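Local coordinates for protein putative NADPH:quinone oxidoreductase (Ralstonia eutropha, PDB 3IUP) that binds NADPH and probably catalyses the NADPH-dependent reduction of quinones, as a member of the medium-chain dehydrogenase/reductase superfamily, at residues Val35-Glu40 with Asp136-Leu141; Asp149-Phe154 with Ser340-Glu345; Ala217-Asn222 with Leu236-Ala241. One frame throughout, in Å; residues are numbered along the deposited sequence.

Interaction 1: residues Val35-Glu40 with Asp136-Leu141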
# COMPACT_ATOMS: atom_id res chain seq x y z
N VAL A 35 -24.12 32.28 8.86
CA VAL A 35 -24.23 32.69 10.27
C VAL A 35 -22.88 33.16 10.76
O VAL A 35 -21.85 32.76 10.21
CB VAL A 35 -24.77 31.55 11.16
CG1 VAL A 35 -26.23 31.14 10.70
CG2 VAL A 35 -23.82 30.34 11.17
N LEU A 36 -22.87 33.98 11.80
CA LEU A 36 -21.65 34.42 12.42
C LEU A 36 -21.56 33.73 13.75
O LEU A 36 -22.47 33.87 14.58
CB LEU A 36 -21.65 35.93 12.63
CG LEU A 36 -20.30 36.51 13.10
CD1 LEU A 36 -19.27 36.39 11.97
CD2 LEU A 36 -20.51 37.97 13.55
N ILE A 37 -20.47 32.98 13.96
CA ILE A 37 -20.25 32.24 15.19
C ILE A 37 -19.17 32.89 16.03
O ILE A 37 -18.08 33.21 15.53
CB ILE A 37 -19.85 30.80 14.94
CG1 ILE A 37 -20.90 30.07 14.08
CG2 ILE A 37 -19.58 30.08 16.26
CD1 ILE A 37 -20.29 28.83 13.44
N ARG A 38 -19.46 33.11 17.32
CA ARG A 38 -18.43 33.50 18.27
C ARG A 38 -17.79 32.20 18.76
O ARG A 38 -18.41 31.45 19.50
CB ARG A 38 -19.03 34.26 19.47
CG ARG A 38 -17.96 34.79 20.46
CD ARG A 38 -18.52 35.55 21.63
NE ARG A 38 -19.30 34.65 22.45
CZ ARG A 38 -20.61 34.77 22.70
NH1 ARG A 38 -21.30 35.82 22.26
NH2 ARG A 38 -21.21 33.87 23.45
N ILE A 39 -16.54 31.94 18.36
CA ILE A 39 -15.92 30.64 18.64
C ILE A 39 -15.36 30.63 20.07
O ILE A 39 -14.63 31.53 20.46
CB ILE A 39 -14.83 30.30 17.61
CG1 ILE A 39 -15.43 30.27 16.19
CG2 ILE A 39 -14.19 28.94 17.95
CD1 ILE A 39 -14.41 30.26 15.07
N GLU A 40 -15.77 29.63 20.84
CA GLU A 40 -15.39 29.53 22.26
C GLU A 40 -14.54 28.30 22.57
O GLU A 40 -14.03 28.16 23.70
CB GLU A 40 -16.64 29.58 23.15
CG GLU A 40 -17.33 30.92 22.99
CD GLU A 40 -18.51 31.14 23.89
OE1 GLU A 40 -18.95 30.19 24.53
OE2 GLU A 40 -18.93 32.32 24.00
N ASP A 136 -25.30 25.67 6.39
CA ASP A 136 -25.31 24.24 6.12
C ASP A 136 -24.04 23.54 6.57
O ASP A 136 -23.97 22.32 6.47
CB ASP A 136 -25.71 23.90 4.64
CG ASP A 136 -24.64 24.27 3.58
OD1 ASP A 136 -23.49 24.67 3.90
OD2 ASP A 136 -24.99 24.16 2.38
N GLN A 137 -23.07 24.27 7.13
CA GLN A 137 -21.87 23.64 7.69
C GLN A 137 -21.85 23.57 9.22
O GLN A 137 -20.84 23.23 9.82
CB GLN A 137 -20.61 24.35 7.20
CG GLN A 137 -20.37 24.24 5.68
CD GLN A 137 -19.09 24.96 5.24
OE1 GLN A 137 -18.11 25.08 6.00
NE2 GLN A 137 -19.10 25.47 4.01
N CYS A 138 -22.95 23.95 9.84
CA CYS A 138 -23.07 23.98 11.27
C CYS A 138 -23.77 22.73 11.77
O CYS A 138 -24.78 22.34 11.23
CB CYS A 138 -23.86 25.19 11.71
SG CYS A 138 -22.96 26.71 11.34
N LEU A 139 -23.20 22.11 12.80
CA LEU A 139 -23.83 21.00 13.50
C LEU A 139 -24.39 21.55 14.80
O LEU A 139 -23.63 22.00 15.66
CB LEU A 139 -22.78 19.92 13.81
CG LEU A 139 -23.20 18.58 14.39
CD1 LEU A 139 -24.25 17.91 13.50
CD2 LEU A 139 -21.93 17.73 14.49
N VAL A 140 -25.71 21.49 14.97
CA VAL A 140 -26.34 21.95 16.21
C VAL A 140 -26.07 20.96 17.35
O VAL A 140 -26.30 19.75 17.21
CB VAL A 140 -27.88 22.18 16.04
CG1 VAL A 140 -28.50 22.63 17.35
CG2 VAL A 140 -28.15 23.23 14.96
N LEU A 141 -25.53 21.47 18.45
CA LEU A 141 -25.11 20.62 19.55
C LEU A 141 -26.31 20.29 20.44
O LEU A 141 -27.25 21.06 20.52
CB LEU A 141 -23.99 21.28 20.36
CG LEU A 141 -22.62 21.34 19.65
CD1 LEU A 141 -21.62 22.04 20.54
CD2 LEU A 141 -22.13 19.91 19.21

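Interaction 2: residues Asp149-Phe154 with Ser340-Glu345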
# COMPACT_ATOMS: atom_id res chain seq x y z
N ASP A 149 -17.67 21.01 25.08
CA ASP A 149 -18.22 19.67 24.86
C ASP A 149 -18.30 19.28 23.37
O ASP A 149 -18.20 18.11 23.05
CB ASP A 149 -19.64 19.52 25.50
CG ASP A 149 -19.61 19.59 27.02
OD1 ASP A 149 -18.58 19.21 27.64
OD2 ASP A 149 -20.62 20.02 27.62
N GLY A 150 -18.48 20.26 22.49
CA GLY A 150 -18.59 20.00 21.06
C GLY A 150 -17.44 20.42 20.19
O GLY A 150 -17.54 20.37 18.98
N ALA A 151 -16.34 20.83 20.81
CA ALA A 151 -15.22 21.44 20.09
C ALA A 151 -14.56 20.48 19.10
O ALA A 151 -13.93 20.91 18.13
CB ALA A 151 -14.21 21.90 21.10
N SER A 152 -14.66 19.19 19.43
CA SER A 152 -13.97 18.14 18.71
C SER A 152 -14.99 17.19 18.10
O SER A 152 -14.79 15.99 18.11
CB SER A 152 -13.06 17.38 19.68
OG SER A 152 -11.96 18.19 20.09
N SER A 153 -16.08 17.73 17.56
CA SER A 153 -17.19 16.90 17.09
C SER A 153 -16.90 16.19 15.77
O SER A 153 -17.59 15.23 15.40
CB SER A 153 -18.45 17.76 16.89
OG SER A 153 -18.94 18.15 18.14
N PHE A 154 -15.96 16.71 15.00
CA PHE A 154 -15.78 16.20 13.63
C PHE A 154 -14.57 15.29 13.45
O PHE A 154 -14.70 14.13 13.03
CB PHE A 154 -15.72 17.35 12.62
CG PHE A 154 -17.01 18.11 12.48
CD1 PHE A 154 -17.90 17.78 11.48
CD2 PHE A 154 -17.30 19.19 13.31
CE1 PHE A 154 -19.10 18.51 11.31
CE2 PHE A 154 -18.47 19.91 13.15
CZ PHE A 154 -19.38 19.58 12.15
N SER A 340 -13.90 13.90 24.71
CA SER A 340 -12.48 14.28 24.56
C SER A 340 -11.93 14.94 25.81
O SER A 340 -12.54 15.86 26.34
CB SER A 340 -12.31 15.31 23.45
OG SER A 340 -12.60 14.78 22.19
N HIS A 341 -10.73 14.52 26.21
CA HIS A 341 -10.03 15.16 27.33
C HIS A 341 -9.02 16.19 26.83
O HIS A 341 -8.30 15.92 25.87
CB HIS A 341 -9.26 14.11 28.14
CG HIS A 341 -8.35 14.71 29.18
ND1 HIS A 341 -8.82 15.23 30.37
CD2 HIS A 341 -6.99 14.85 29.21
CE1 HIS A 341 -7.80 15.69 31.09
NE2 HIS A 341 -6.68 15.47 30.41
N TYR A 342 -8.98 17.37 27.46
CA TYR A 342 -7.93 18.35 27.20
C TYR A 342 -7.18 18.60 28.49
O TYR A 342 -7.80 18.64 29.55
CB TYR A 342 -8.54 19.66 26.72
CG TYR A 342 -9.54 19.46 25.62
CD1 TYR A 342 -9.12 19.19 24.31
CD2 TYR A 342 -10.88 19.45 25.88
CE1 TYR A 342 -10.06 19.01 23.29
CE2 TYR A 342 -11.82 19.24 24.89
CZ TYR A 342 -11.40 19.02 23.59
OH TYR A 342 -12.35 18.80 22.62
N SER A 343 -5.88 18.80 28.42
CA SER A 343 -5.11 19.09 29.62
C SER A 343 -5.13 20.56 29.98
O SER A 343 -4.84 20.92 31.10
CB SER A 343 -3.69 18.56 29.49
OG SER A 343 -2.99 19.25 28.47
N LYS A 344 -5.45 21.45 29.04
CA LYS A 344 -5.45 22.88 29.33
C LYS A 344 -6.33 23.61 28.30
O LYS A 344 -6.43 23.18 27.15
CB LYS A 344 -4.02 23.43 29.27
CG LYS A 344 -3.81 24.81 29.92
CD LYS A 344 -2.27 25.11 29.93
CE LYS A 344 -1.90 26.33 30.76
NZ LYS A 344 -1.90 26.02 32.24
N GLU A 345 -7.03 24.65 28.74
CA GLU A 345 -7.71 25.57 27.83
C GLU A 345 -6.96 26.88 27.80
O GLU A 345 -6.70 27.48 28.87
CB GLU A 345 -9.14 25.82 28.27
CG GLU A 345 -9.89 26.82 27.38
CD GLU A 345 -11.36 27.00 27.73
OE1 GLU A 345 -12.12 26.02 27.63
OE2 GLU A 345 -11.76 28.12 28.07
O HOH W 1 -15.05 15.05 21.38

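Interaction 3: residues Ala217-Asn222 with Leu236-Ala241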
# COMPACT_ATOMS: atom_id res chain seq x y z
N ALA A 217 -10.75 -1.90 27.40
CA ALA A 217 -10.16 -2.50 26.17
C ALA A 217 -9.89 -3.99 26.39
O ALA A 217 -9.33 -4.38 27.40
CB ALA A 217 -8.88 -1.79 25.77
N VAL A 218 -10.30 -4.80 25.44
CA VAL A 218 -10.15 -6.26 25.53
C VAL A 218 -8.68 -6.64 25.21
O VAL A 218 -8.06 -7.47 25.90
CB VAL A 218 -11.13 -6.97 24.58
CG1 VAL A 218 -10.95 -8.52 24.56
CG2 VAL A 218 -12.54 -6.62 24.92
N HIS A 219 -8.14 -6.05 24.14
CA HIS A 219 -6.81 -6.39 23.63
C HIS A 219 -5.96 -5.17 23.50
O HIS A 219 -6.29 -4.28 22.71
CB HIS A 219 -6.90 -6.98 22.24
CG HIS A 219 -7.67 -8.25 22.16
ND1 HIS A 219 -7.16 -9.45 22.60
CD2 HIS A 219 -8.92 -8.50 21.71
CE1 HIS A 219 -8.07 -10.39 22.41
NE2 HIS A 219 -9.14 -9.85 21.87
N VAL A 220 -4.84 -5.15 24.20
CA VAL A 220 -3.90 -4.09 24.11
C VAL A 220 -2.52 -4.68 24.07
O VAL A 220 -2.18 -5.50 24.93
CB VAL A 220 -3.99 -3.15 25.31
CG1 VAL A 220 -3.08 -1.96 25.10
CG2 VAL A 220 -5.47 -2.70 25.54
N CYS A 221 -1.74 -4.33 23.04
CA CYS A 221 -0.36 -4.73 22.87
C CYS A 221 0.55 -3.54 22.90
O CYS A 221 0.28 -2.51 22.29
CB CYS A 221 -0.17 -5.43 21.53
SG CYS A 221 -1.24 -6.87 21.39
N ASN A 222 1.65 -3.69 23.60
CA ASN A 222 2.63 -2.64 23.78
C ASN A 222 3.82 -2.93 22.88
O ASN A 222 4.49 -3.91 23.03
CB ASN A 222 3.05 -2.57 25.25
CG ASN A 222 4.16 -1.58 25.53
OD1 ASN A 222 4.47 -0.73 24.72
ND2 ASN A 222 4.69 -1.64 26.74
N LEU A 236 -4.27 -11.11 17.20
CA LEU A 236 -4.80 -11.29 15.84
C LEU A 236 -5.49 -12.64 15.62
O LEU A 236 -6.52 -12.72 14.97
CB LEU A 236 -3.73 -10.98 14.80
CG LEU A 236 -3.30 -9.52 14.82
CD1 LEU A 236 -2.01 -9.34 14.02
CD2 LEU A 236 -4.45 -8.61 14.29
N VAL A 237 -4.97 -13.71 16.22
CA VAL A 237 -5.72 -14.97 16.22
C VAL A 237 -7.06 -14.82 16.91
O VAL A 237 -8.09 -15.22 16.38
CB VAL A 237 -4.89 -16.11 16.85
CG1 VAL A 237 -5.75 -17.35 17.00
CG2 VAL A 237 -3.67 -16.34 15.99
N SER A 238 -7.08 -14.17 18.08
CA SER A 238 -8.30 -13.97 18.82
C SER A 238 -9.34 -13.16 18.05
O SER A 238 -10.52 -13.55 18.00
CB SER A 238 -8.00 -13.28 20.14
OG SER A 238 -7.26 -14.14 20.97
N THR A 239 -8.91 -12.04 17.47
CA THR A 239 -9.85 -11.10 16.87
C THR A 239 -10.20 -11.37 15.40
O THR A 239 -11.26 -10.97 14.94
CB THR A 239 -9.32 -9.68 16.95
OG1 THR A 239 -8.04 -9.63 16.32
CG2 THR A 239 -9.17 -9.18 18.43
N GLY A 240 -9.31 -12.02 14.69
CA GLY A 240 -9.45 -12.20 13.25
C GLY A 240 -9.27 -10.88 12.46
O GLY A 240 -9.68 -10.82 11.30
N ALA A 241 -8.65 -9.86 13.08
CA ALA A 241 -8.49 -8.57 12.43
C ALA A 241 -7.53 -8.62 11.22
O ALA A 241 -6.42 -9.16 11.28
CB ALA A 241 -8.03 -7.49 13.43

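Interaction 1: residues Val35-Glu40 with Asp136-Leu141
C138 sends its thiol across the interior of the GroES-like part of the fold to meet two aliphatic side chains of strand 34-43, V35 and I37. Followed outward from the backbone, the cysteine first directs CB toward the facing strand, and the sulfur does the touching. SG lies anti to the carbonyl carbon of its own residue (chi1 -66°), and from that position it reaches both partners. It packs against the CG2 methyl of V35, with C138 SG and V35 CG2 3.7 Å apart. On the same strand-facing side it meets the end of I37, where CD1 stands 4.0 Å from C138 SG. V35 offers one branch of its fork, whereas I37 extends its longer branch, the chain running nearly straight to CD1 (chi2 160°). The two residues are alternate members of one strand and turn the same way, so the sulfur sits over a small apolar surface made by both. No hydrogen bond joins the segments, and the nearest pair of CA atoms, those of V35 and C138, are 8.8 Å apart, a spacing bridged by side chains and not by strand pairing. The opposite side of strand 34-43 has another chemistry: R38 holds E40 side-on, NE and NH2 both donating to OE2 at 2.8 Å, with that oxygen in the guanidinium plane. Behind the apolar residues, V102, V119 and I133 of neighbouring strands touch V35, I37 and C138 respectively. Such filling between strands of a curled mixed sheet, inside the sequence range of the alcohol dehydrogenase GroES-like domain, is the apolar interior expected of the GroES-like beta-barrel fold.

Interaction 2: residues Asp149-Phe154 with Ser340-Glu345
S152 and Y342 meet through their hydroxyls: S152 OG and Y342 OH are 2.6 Å apart in a short hydrogen bond, in which either group could be the donor. S152 OG is anti to its own carbonyl carbon (chi1 -70°), which brings it to the edge of the tyrosine ring, close to the ring plane. The carbons S152 CB and A151 CB also lie against the phenol hydroxyl, A151 CB at 3.9 Å from Y342 OH. S340 adds a second point of touch, its OG 3.6 Å from S152 CB. That hydroxyl also bonds a water at 2.6 Å from S340 OG, and the water donates weakly to S152 O, a solvent-mediated link alongside the direct one.

Farther out, the serine is presented by a type I beta turn from G150 to S153 at the exit of the weakly bonded helix 147-150. S153 OG donates to G150 O at 2.8 Å, from above the carbonyl plane at a C=O...donor angle of 112°, and S153 N adds a weak bond to the same oxygen. A151 packs on A41 and S152 on P43, both of strand 34-43. On the other segment, M187 and N183 of helix 183-195 touch S340, while the backbones of S343 and K344 bond K368 and L370, at the start of strand 369-372. The S152 side chain lies about 8 Å from bound NADPH, near but not touching it. With S152 packed on strand 34-43 and S340 on helix 183-195, the contact probably belongs to the cleft between the two domains of medium-chain dehydrogenases/reductases.

Interaction 3: residues Ala217-Asn222 with Leu236-Ala241
H219 sets its imidazole obliquely against the last turn of helix 228-239, at the outer end of the parallel sheet of a Rossmann-type nucleotide-binding domain. The close part of the contact belongs to T239, a buried residue whose CG2 methyl lies 3.4 Å from H219 CD2 and 3.5 Å from H219 NE2. The two side chains approach from opposite directions. With chi1 at 57°, T239 OG1 lies between the backbone N and the carbonyl carbon, leaving CG2 turned to the ring. The looser part lies with S238, which is exposed: its CB is 3.7 Å from H219 CE1. V218, the residue before the histidine, places CG1 over one face of the ring, 3.4 Å above its plane and offset toward the rim. No hydrogen bond crosses between the segments. T239 instead spends its hydroxyl within its own helix end, on A235 O, while its methyl is left to the histidine. G240 is the first residue to leave the helix, with a phi of 70°, and the chain turns toward strand 243-249. There A241 N donates a weak bond of 3.3 Å back to T239 OG1.

How the interactions relate
Interactions 1 and 2 are neighbours, their centres about 16 Å apart: L141 and L139 pack on G150, S153 and F154, and both contacts reach the same mixed sheet. Interaction 3 stands apart, about 39 Å from interaction 1 and 28 Å from interaction 2 between centres, at the margin of the parallel sheet across the chain's centre from interaction 1. Chemistry follows place. Interaction 1 is buried and purely apolar, methyls against a thiol; interaction 2, partly buried near the cofactor, relies on hydroxyls and a water; interaction 3, with one partner exposed, sets an imidazole on helix-end side chains without a hydrogen bond between them.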